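Local atomic coordinates of putative serine phosphatase (Pseudomonas aeruginosa, PDB entry 6K4E), a protein that probably removes phosphate from serine or threonine residues as a magnesium-dependent PP2C-type phosphatase of the SiaABC pathway that controls biofilm formation. Residues D59-I64 against D90-D95; Y106-V111 against L296-D301; I192-S197 against W231-S236. All blocks are in the same frame, centred on the assembly; numbering follows the deposited sequence.

Contact 1. Residues D59-I64 against D90-D95; sequences DYASLI and DVVGGD
Helix 49-67 meets the loop between strands 82-87 and 95-101 of the PP2C domain through Ser62 on the helix and Val91 and Val92 on the loop. The closest CA atoms across the contact are those of Ser62 and Val92, 5.5 Å apart. Val92 lays CG1 against the helix backbone, 3.6 Å from Ser62 N, and the same methyl reaches Ala61 CB at 4.1 Å. Val91 comes in beside it: its CG1, anti to the backbone N (chi1 -168°), stands 3.8 Å from Ser62 CB and 3.5 Å from Asp59 OD1, and thus touches two side chains one helical turn apart. Ser62 turns its hydroxyl back to its own helix, where OG donates to Asp59 O at 2.6 Å, the donor tilted 28° from the carbonyl plane. Ser62 CB lies 3.7 Å from Val91 O. Farther along the loop, Gly93 O accepts a hydrogen bond from Gln65 NE2 of the same helix, while Ala61 also packs on Leu122 of the second subunit. With the serine hydroxyl engaged within the helix, the contact rests on van der Waals touch, chiefly of valine methyls with the helix backbone, Ser62 CB and the Asp59 carboxylate.

Contact 2. Residues Y106-V111 against L296-D301; sequences YLIGVV and LSFRFD
Tyr106 and Phe298 both place CG between the backbone N and the carbonyl carbon (chi1 54° and 59°), which brings their rings together between strands of different sheets. Ile108 instead extends CG1 opposite its backbone N, and this turns CG2 to the Phe298 ring while CG1 faces Leu296 and CD1 lies between Leu296 and Phe298. The Ile108 CG2 methyl sits over one face of Phe298 in a CH-pi contact, 3.8 Å from the ring centroid and 17° off the normal, displaced toward the CE1 side of the rim. Tyr106 approaches the same ring obliquely with its hydroxyl end: OH lies 3.5 Å from Phe298 CD2, an atom that in turn lies at the edge of the tyrosine ring, near its plane. The phenol oxygen is also linked to the opposite backbone by a water in the plane of its ring, 2.7 Å from Tyr106 OH; this water donates to Arg299 O, also at 2.7 Å.

Toward the other end the contact is mostly aliphatic. Ile108 CG1 and Leu296 CD2 are only 3.5 Å apart, tighter than usual carbon contact, and the two side chains pass at a slant. Leu296 CD2 also reaches Gly109 O at 3.6 Å, and Leu296 CB meets Val110 CG1 at 3.7 Å. The axes of segments 106-111 and 296-300 approach to 8.0 Å and run nearly antiparallel, and side chains rather than backbone bonds join them. This is the interior of the beta-sandwich of the PP2C fold: strand 105-113 is hydrogen-bonded between strands 95-101 and 171-179 in one sheet, while strand 293-300 lies beside 231-236 in the other, and Phe298 reaches Val176 and Val178 of strand 171-179.

Contact 3. Residues I192-S197 against W231-S236; sequences ISLYAS and WTFYLS
Four backbone hydrogen bonds join Tyr195 to Tyr234 and Ser197 to Thr232, pairing strands 194-197 and 231-236 as antiparallel neighbours in one sheet of the PP2C beta-sandwich. Tyr195 N donates to Tyr234 O at 3.0 Å, almost straight at 173°, while the return bond, from Tyr234 N to Tyr195 O, is shorter at 2.8 Å but more bent. Thr232 N to Ser197 O is likewise nearly linear. Between these pairs Ala196 faces Phe233 in a non-hydrogen-bonded pair with CA atoms 4.4 Å apart. Past the Tyr195-Tyr234 pair, a water bridges Ser193 O, Tyr234 O and Ser236 N.

On the face bearing Leu194, Ala196, Phe233 and Leu235, Ala196 CB meets Phe233 CE2 at 3.6 Å, and Leu194 CD1 touches Leu235 CD2 at 3.8 Å. On the other face the CB atoms of Tyr195 and Tyr234 lie side by side; helix 254-264 covers both tyrosines, and Tyr234 OH is hydrogen-bonded to Gln272 OE1. Trp231, with CG opposite its carbonyl carbon (chi1 -74°), brings its six-membered ring against the backbone of Ala196 and Ser197, with CE3 3.4 Å from Ser197 N and the CZ3 edge 3.6 Å from Ala196 O.

Overall arrangement
Contacts 2 and 3 lie in the buried body of the fold and share a sheet: strand 293-300 of contact 2 is hydrogen-bonded to strand 231-236 of contact 3, Phe298 O lying 2.8 Å from Phe233 N. Contact 3 builds that sheet through backbone bonds, whereas contact 2 joins it to the opposing sheet through apolar side chains and one water. Contact 1 is partly exposed and lies on the opposite side of the chain's centre, about 22 Å from contact 2 between centres; it fastens a helix that also meets the second subunit to a loop. Asp95, at the start of strand 95-101, nevertheless packs against Val111 of contact 2.

Contact 1. Residues D59-I64 against D90-D95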
loop_
_atom_site.group_PDB
_atom_site.type_symbol
_atom_site.label_atom_id
_atom_site.label_comp_id
_atom_site.label_asym_id
_atom_site.label_seq_id
_atom_site.Cartn_x
_atom_site.Cartn_y
_atom_site.Cartn_z
ATOM N N ASP B 59 -15.005 -3.826 -5.044
ATOM C CA ASP B 59 -15.092 -3.349 -6.421
ATOM C C ASP B 59 -14.465 -1.976 -6.505
ATOM O O ASP B 59 -13.752 -1.713 -7.465
ATOM C CB ASP B 59 -16.552 -3.276 -6.913
ATOM C CG ASP B 59 -17.166 -4.588 -7.341
ATOM O OD1 ASP B 59 -16.406 -5.502 -7.755
ATOM O OD2 ASP B 59 -18.409 -4.700 -7.292
ATOM N N TYR B 60 -14.725 -1.100 -5.518
ATOM C CA TYR B 60 -14.097 0.205 -5.481
ATOM C C TYR B 60 -12.580 0.063 -5.189
ATOM O O TYR B 60 -11.774 0.778 -5.788
ATOM C CB TYR B 60 -14.806 1.148 -4.486
ATOM C CG TYR B 60 -14.181 2.531 -4.451
ATOM C CD1 TYR B 60 -14.309 3.405 -5.529
ATOM C CD2 TYR B 60 -13.423 2.948 -3.362
ATOM C CE1 TYR B 60 -13.696 4.661 -5.520
ATOM C CE2 TYR B 60 -12.795 4.196 -3.348
ATOM C CZ TYR B 60 -12.938 5.050 -4.429
ATOM O OH TYR B 60 -12.332 6.282 -4.418
ATOM N N ALA B 61 -12.201 -0.885 -4.314
ATOM C CA ALA B 61 -10.791 -1.151 -4.000
ATOM C C ALA B 61 -10.027 -1.659 -5.242
ATOM O O ALA B 61 -8.822 -1.430 -5.348
ATOM C CB ALA B 61 -10.678 -2.160 -2.864
ATOM N N SER B 62 -10.737 -2.284 -6.214
ATOM C CA SER B 62 -10.106 -2.772 -7.441
ATOM C C SER B 62 -9.779 -1.627 -8.382
ATOM O O SER B 62 -8.854 -1.749 -9.169
ATOM C CB SER B 62 -10.936 -3.857 -8.115
ATOM O OG SER B 62 -12.131 -3.338 -8.670
ATOM N N LEU B 63 -10.457 -0.481 -8.224
ATOM C CA LEU B 63 -10.191 0.739 -8.996
ATOM C C LEU B 63 -8.855 1.310 -8.511
ATOM O O LEU B 63 -8.049 1.777 -9.328
ATOM C CB LEU B 63 -11.331 1.756 -8.805
ATOM C CG LEU B 63 -12.542 1.714 -9.770
ATOM C CD1 LEU B 63 -13.700 2.377 -9.133
ATOM C CD2 LEU B 63 -12.290 2.476 -11.095
ATOM N N ILE B 64 -8.611 1.256 -7.174
ATOM C CA ILE B 64 -7.355 1.721 -6.584
ATOM C C ILE B 64 -6.217 0.824 -7.100
ATOM O O ILE B 64 -5.221 1.339 -7.598
ATOM C CB ILE B 64 -7.407 1.816 -5.020
ATOM C CG1 ILE B 64 -8.414 2.908 -4.558
ATOM C CG2 ILE B 64 -6.002 2.102 -4.439
ATOM C CD1 ILE B 64 -8.882 2.836 -3.127
ATOM N N ASP B 90 -9.754 -13.067 -6.193
ATOM C CA ASP B 90 -10.911 -12.362 -5.686
ATOM C C ASP B 90 -11.017 -11.046 -6.488
ATOM O O ASP B 90 -10.585 -11.017 -7.646
ATOM C CB ASP B 90 -10.851 -12.255 -4.157
ATOM C CG ASP B 90 -10.472 -13.591 -3.482
ATOM O OD1 ASP B 90 -11.059 -14.645 -3.851
ATOM O OD2 ASP B 90 -9.557 -13.587 -2.616
ATOM N N VAL B 91 -11.624 -9.999 -5.962
ATOM C CA VAL B 91 -11.731 -8.771 -6.760
ATOM C C VAL B 91 -10.370 -8.055 -6.802
ATOM O O VAL B 91 -9.998 -7.457 -7.815
ATOM C CB VAL B 91 -12.867 -7.888 -6.216
ATOM C CG1 VAL B 91 -13.205 -6.764 -7.190
ATOM C CG2 VAL B 91 -14.104 -8.741 -5.943
ATOM N N VAL B 92 -9.622 -8.160 -5.701
ATOM C CA VAL B 92 -8.274 -7.608 -5.539
ATOM C C VAL B 92 -7.344 -8.779 -5.201
ATOM O O VAL B 92 -7.762 -9.728 -4.531
ATOM C CB VAL B 92 -8.213 -6.454 -4.495
ATOM C CG1 VAL B 92 -8.975 -5.226 -4.987
ATOM C CG2 VAL B 92 -8.717 -6.895 -3.114
ATOM N N GLY B 93 -6.115 -8.730 -5.679
ATOM C CA GLY B 93 -5.181 -9.822 -5.443
ATOM C C GLY B 93 -3.819 -9.370 -4.972
ATOM O O GLY B 93 -3.632 -8.186 -4.729
ATOM N N GLY B 94 -2.881 -10.316 -4.873
ATOM C CA GLY B 94 -1.519 -10.063 -4.419
ATOM C C GLY B 94 -0.529 -9.966 -5.557
ATOM O O GLY B 94 0.677 -9.812 -5.342
ATOM N N ASP B 95 -1.041 -10.015 -6.777
ATOM C CA ASP B 95 -0.209 -9.978 -7.966
ATOM C C ASP B 95 -0.307 -8.638 -8.623
ATOM O O ASP B 95 -1.417 -8.088 -8.760
ATOM C CB ASP B 95 -0.734 -10.998 -8.997
ATOM C CG ASP B 95 -0.228 -12.430 -8.967
ATOM O OD1 ASP B 95 0.219 -12.886 -7.890
ATOM O OD2 ASP B 95 -0.412 -13.137 -9.979
#

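Contact 2. Residues Y106-V111 against L296-D301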
loop_
_atom_site.group_PDB
_atom_site.type_symbol
_atom_site.label_atom_id
_atom_site.label_comp_id
_atom_site.label_asym_id
_atom_site.label_seq_id
_atom_site.Cartn_x
_atom_site.Cartn_y
_atom_site.Cartn_z
ATOM N N TYR B 106 13.653 -0.891 -21.875
ATOM C CA TYR B 106 12.610 -0.799 -20.856
ATOM C C TYR B 106 12.761 -1.799 -19.762
ATOM O O TYR B 106 13.341 -2.892 -19.958
ATOM C CB TYR B 106 11.194 -0.896 -21.478
ATOM C CG TYR B 106 10.971 -2.115 -22.343
ATOM C CD1 TYR B 106 10.442 -3.285 -21.813
ATOM C CD2 TYR B 106 11.239 -2.082 -23.712
ATOM C CE1 TYR B 106 10.220 -4.408 -22.618
ATOM C CE2 TYR B 106 11.053 -3.203 -24.514
ATOM C CZ TYR B 106 10.516 -4.354 -23.969
ATOM O OH TYR B 106 10.329 -5.459 -24.777
ATOM N N LEU B 107 12.158 -1.451 -18.618
ATOM C CA LEU B 107 12.101 -2.317 -17.457
ATOM C C LEU B 107 10.712 -2.880 -17.414
ATOM O O LEU B 107 9.760 -2.141 -17.528
ATOM C CB LEU B 107 12.410 -1.552 -16.167
ATOM C CG LEU B 107 12.305 -2.361 -14.865
ATOM C CD1 LEU B 107 13.501 -3.348 -14.694
ATOM C CD2 LEU B 107 12.228 -1.450 -13.711
ATOM N N ILE B 108 10.595 -4.197 -17.254
ATOM C CA ILE B 108 9.302 -4.880 -17.205
ATOM C C ILE B 108 9.359 -6.005 -16.156
ATOM O O ILE B 108 10.366 -6.697 -16.045
ATOM C CB ILE B 108 8.918 -5.314 -18.622
ATOM C CG1 ILE B 108 7.441 -5.726 -18.720
ATOM C CG2 ILE B 108 9.873 -6.388 -19.185
ATOM C CD1 ILE B 108 6.838 -5.823 -20.263
ATOM N N GLY B 109 8.302 -6.175 -15.391
ATOM C CA GLY B 109 8.301 -7.213 -14.366
ATOM C C GLY B 109 6.954 -7.605 -13.802
ATOM O O GLY B 109 5.950 -6.962 -14.088
ATOM N N VAL B 110 6.922 -8.697 -13.033
ATOM C CA VAL B 110 5.725 -9.231 -12.368
ATOM C C VAL B 110 6.089 -9.475 -10.921
ATOM O O VAL B 110 7.252 -9.754 -10.611
ATOM C CB VAL B 110 5.134 -10.524 -13.005
ATOM C CG1 VAL B 110 4.567 -10.267 -14.398
ATOM C CG2 VAL B 110 6.139 -11.688 -12.990
ATOM N N VAL B 111 5.105 -9.368 -10.029
ATOM C CA VAL B 111 5.339 -9.536 -8.590
ATOM C C VAL B 111 4.171 -10.323 -8.029
ATOM O O VAL B 111 3.036 -10.050 -8.392
ATOM C CB VAL B 111 5.510 -8.168 -7.822
ATOM C CG1 VAL B 111 5.808 -8.403 -6.353
ATOM C CG2 VAL B 111 6.596 -7.281 -8.432
ATOM N N LEU B 296 2.722 -11.481 -18.107
ATOM C CA LEU B 296 3.164 -10.300 -18.824
ATOM C C LEU B 296 4.139 -10.766 -19.885
ATOM O O LEU B 296 5.149 -11.410 -19.585
ATOM C CB LEU B 296 3.779 -9.249 -17.875
ATOM C CG LEU B 296 4.146 -7.876 -18.462
ATOM C CD1 LEU B 296 3.095 -7.361 -19.448
ATOM C CD2 LEU B 296 4.434 -6.884 -17.361
ATOM N N SER B 297 3.761 -10.536 -21.146
ATOM C CA SER B 297 4.563 -10.966 -22.267
ATOM C C SER B 297 4.998 -9.780 -23.045
ATOM O O SER B 297 4.291 -8.787 -23.069
ATOM C CB SER B 297 3.787 -11.944 -23.142
ATOM O OG SER B 297 4.525 -12.371 -24.277
ATOM N N PHE B 298 6.186 -9.880 -23.651
ATOM C CA PHE B 298 6.858 -8.857 -24.454
ATOM C C PHE B 298 7.720 -9.505 -25.521
ATOM O O PHE B 298 8.179 -10.624 -25.346
ATOM C CB PHE B 298 7.669 -7.911 -23.564
ATOM C CG PHE B 298 8.747 -8.538 -22.708
ATOM C CD1 PHE B 298 8.434 -9.157 -21.500
ATOM C CD2 PHE B 298 10.077 -8.458 -23.076
ATOM C CE1 PHE B 298 9.444 -9.711 -20.689
ATOM C CE2 PHE B 298 11.076 -9.017 -22.269
ATOM C CZ PHE B 298 10.760 -9.628 -21.071
ATOM N N ARG B 299 7.884 -8.843 -26.661
ATOM C CA ARG B 299 8.625 -9.429 -27.762
ATOM C C ARG B 299 9.644 -8.458 -28.337
ATOM O O ARG B 299 9.365 -7.263 -28.428
ATOM C CB ARG B 299 7.625 -9.897 -28.841
ATOM C CG ARG B 299 8.253 -10.354 -30.144
ATOM C CD ARG B 299 7.258 -11.075 -30.989
ATOM N NE ARG B 299 7.743 -11.245 -32.355
ATOM C CZ ARG B 299 8.088 -12.409 -32.891
ATOM N NH1 ARG B 299 8.029 -13.523 -32.170
ATOM N NH2 ARG B 299 8.499 -12.469 -34.150
ATOM N N PHE B 300 10.828 -8.983 -28.724
ATOM C CA PHE B 300 11.853 -8.185 -29.381
ATOM C C PHE B 300 11.828 -8.454 -30.876
ATOM O O PHE B 300 11.830 -9.608 -31.300
ATOM C CB PHE B 300 13.269 -8.361 -28.776
ATOM C CG PHE B 300 14.262 -7.382 -29.379
ATOM C CD1 PHE B 300 14.199 -6.022 -29.075
ATOM C CD2 PHE B 300 15.203 -7.809 -30.315
ATOM C CE1 PHE B 300 15.070 -5.112 -29.680
ATOM C CE2 PHE B 300 16.072 -6.897 -30.921
ATOM C CZ PHE B 300 16.004 -5.556 -30.599
ATOM N N ASP B 301 11.741 -7.361 -31.655
ATOM C CA ASP B 301 11.665 -7.259 -33.118
ATOM C C ASP B 301 10.801 -8.339 -33.773
ATOM O O ASP B 301 9.578 -8.215 -33.775
ATOM C CB ASP B 301 13.064 -7.201 -33.746
ATOM C CG ASP B 301 13.621 -5.794 -33.906
ATOM O OD1 ASP B 301 13.413 -4.962 -32.992
ATOM O OD2 ASP B 301 14.283 -5.530 -34.938
HETATM O O HOH W 1 10.541 -5.023 -27.440
#

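Contact 3. Residues I192-S197 against W231-S236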
loop_
_atom_site.group_PDB
_atom_site.type_symbol
_atom_site.label_atom_id
_atom_site.label_comp_id
_atom_site.label_asym_id
_atom_site.label_seq_id
_atom_site.Cartn_x
_atom_site.Cartn_y
_atom_site.Cartn_z
ATOM N N ILE B 192 10.520 -16.553 -9.505
ATOM C CA ILE B 192 9.852 -16.256 -10.780
ATOM C C ILE B 192 10.862 -16.425 -11.895
ATOM O O ILE B 192 12.013 -16.011 -11.761
ATOM C CB ILE B 192 9.042 -14.915 -10.832
ATOM C CG1 ILE B 192 7.700 -15.106 -10.036
ATOM C CG2 ILE B 192 8.730 -14.473 -12.324
ATOM C CD1 ILE B 192 6.808 -14.021 -9.980
ATOM N N SER B 193 10.438 -17.108 -12.961
ATOM C CA SER B 193 11.272 -17.419 -14.120
ATOM C C SER B 193 10.935 -16.541 -15.293
ATOM O O SER B 193 9.795 -16.074 -15.422
ATOM C CB SER B 193 11.056 -18.869 -14.554
ATOM O OG SER B 193 11.270 -19.789 -13.499
ATOM N N LEU B 194 11.905 -16.362 -16.179
ATOM C CA LEU B 194 11.684 -15.720 -17.456
ATOM C C LEU B 194 11.688 -16.842 -18.504
ATOM O O LEU B 194 12.652 -17.586 -18.608
ATOM C CB LEU B 194 12.733 -14.650 -17.779
ATOM C CG LEU B 194 12.630 -14.016 -19.183
ATOM C CD1 LEU B 194 11.464 -13.077 -19.293
ATOM C CD2 LEU B 194 13.861 -13.289 -19.509
ATOM N N TYR B 195 10.581 -16.990 -19.236
ATOM C CA TYR B 195 10.457 -17.962 -20.286
ATOM C C TYR B 195 10.680 -17.187 -21.602
ATOM O O TYR B 195 10.288 -16.028 -21.698
ATOM C CB TYR B 195 9.055 -18.553 -20.259
ATOM C CG TYR B 195 8.879 -19.702 -19.295
ATOM C CD1 TYR B 195 9.183 -21.007 -19.673
ATOM C CD2 TYR B 195 8.351 -19.497 -18.019
ATOM C CE1 TYR B 195 9.015 -22.074 -18.796
ATOM C CE2 TYR B 195 8.177 -20.560 -17.130
ATOM C CZ TYR B 195 8.512 -21.850 -17.527
ATOM O OH TYR B 195 8.297 -22.929 -16.704
ATOM N N ALA B 196 11.371 -17.792 -22.569
ATOM C CA ALA B 196 11.646 -17.192 -23.887
ATOM C C ALA B 196 11.433 -18.257 -24.916
ATOM O O ALA B 196 11.836 -19.399 -24.694
ATOM C CB ALA B 196 13.081 -16.701 -23.971
ATOM N N SER B 197 10.809 -17.901 -26.040
ATOM C CA SER B 197 10.555 -18.848 -27.103
ATOM C C SER B 197 10.533 -18.192 -28.492
ATOM O O SER B 197 10.059 -17.069 -28.648
ATOM C CB SER B 197 9.266 -19.619 -26.846
ATOM O OG SER B 197 9.180 -20.648 -27.811
ATOM N N TRP B 231 11.896 -13.579 -30.927
ATOM C CA TRP B 231 11.705 -14.171 -29.607
ATOM C C TRP B 231 10.637 -13.467 -28.815
ATOM O O TRP B 231 10.620 -12.232 -28.726
ATOM C CB TRP B 231 13.049 -14.192 -28.816
ATOM C CG TRP B 231 14.005 -15.231 -29.313
ATOM C CD1 TRP B 231 14.764 -15.174 -30.447
ATOM C CD2 TRP B 231 14.253 -16.508 -28.721
ATOM N NE1 TRP B 231 15.480 -16.334 -30.592
ATOM C CE2 TRP B 231 15.195 -17.170 -29.538
ATOM C CE3 TRP B 231 13.768 -17.167 -27.564
ATOM C CZ2 TRP B 231 15.663 -18.455 -29.240
ATOM C CZ3 TRP B 231 14.227 -18.443 -27.271
ATOM C CH2 TRP B 231 15.160 -19.077 -28.103
ATOM N N THR B 232 9.756 -14.263 -28.194
ATOM C CA THR B 232 8.704 -13.761 -27.306
ATOM C C THR B 232 9.117 -14.177 -25.903
ATOM O O THR B 232 9.604 -15.291 -25.717
ATOM C CB THR B 232 7.291 -14.253 -27.724
ATOM O OG1 THR B 232 7.109 -13.996 -29.112
ATOM C CG2 THR B 232 6.193 -13.535 -26.979
ATOM N N PHE B 233 8.991 -13.258 -24.946
ATOM C CA PHE B 233 9.371 -13.447 -23.553
ATOM C C PHE B 233 8.123 -13.454 -22.717
ATOM O O PHE B 233 7.118 -12.874 -23.129
ATOM C CB PHE B 233 10.351 -12.352 -23.080
ATOM C CG PHE B 233 11.667 -12.361 -23.823
ATOM C CD1 PHE B 233 11.817 -11.657 -25.012
ATOM C CD2 PHE B 233 12.731 -13.139 -23.379
ATOM C CE1 PHE B 233 13.008 -11.712 -25.730
ATOM C CE2 PHE B 233 13.928 -13.196 -24.105
ATOM C CZ PHE B 233 14.059 -12.465 -25.265
ATOM N N TYR B 234 8.147 -14.211 -21.599
ATOM C CA TYR B 234 6.969 -14.398 -20.771
ATOM C C TYR B 234 7.346 -14.389 -19.337
ATOM O O TYR B 234 8.208 -15.151 -18.912
ATOM C CB TYR B 234 6.283 -15.747 -21.066
ATOM C CG TYR B 234 5.948 -15.969 -22.515
ATOM C CD1 TYR B 234 6.883 -16.520 -23.389
ATOM C CD2 TYR B 234 4.688 -15.635 -23.020
ATOM C CE1 TYR B 234 6.572 -16.736 -24.730
ATOM C CE2 TYR B 234 4.386 -15.804 -24.369
ATOM C CZ TYR B 234 5.322 -16.380 -25.205
ATOM O OH TYR B 234 5.022 -16.560 -26.514
ATOM N N LEU B 235 6.659 -13.538 -18.578
ATOM C CA LEU B 235 6.845 -13.396 -17.148
ATOM C C LEU B 235 5.525 -13.768 -16.535
ATOM O O LEU B 235 4.575 -13.017 -16.667
ATOM C CB LEU B 235 7.224 -11.939 -16.803
ATOM C CG LEU B 235 8.692 -11.574 -17.003
ATOM C CD1 LEU B 235 8.907 -10.064 -16.860
ATOM C CD2 LEU B 235 9.606 -12.322 -16.014
ATOM N N SER B 236 5.457 -14.912 -15.866
ATOM C CA SER B 236 4.219 -15.338 -15.243
ATOM C C SER B 236 4.433 -15.622 -13.766
ATOM O O SER B 236 5.460 -16.167 -13.396
ATOM C CB SER B 236 3.691 -16.599 -15.929
ATOM O OG SER B 236 2.627 -17.185 -15.195
HETATM O O HOH W 2 7.433 -16.883 -16.305
HETATM O O HOH W 3 7.343 -18.217 -13.587
#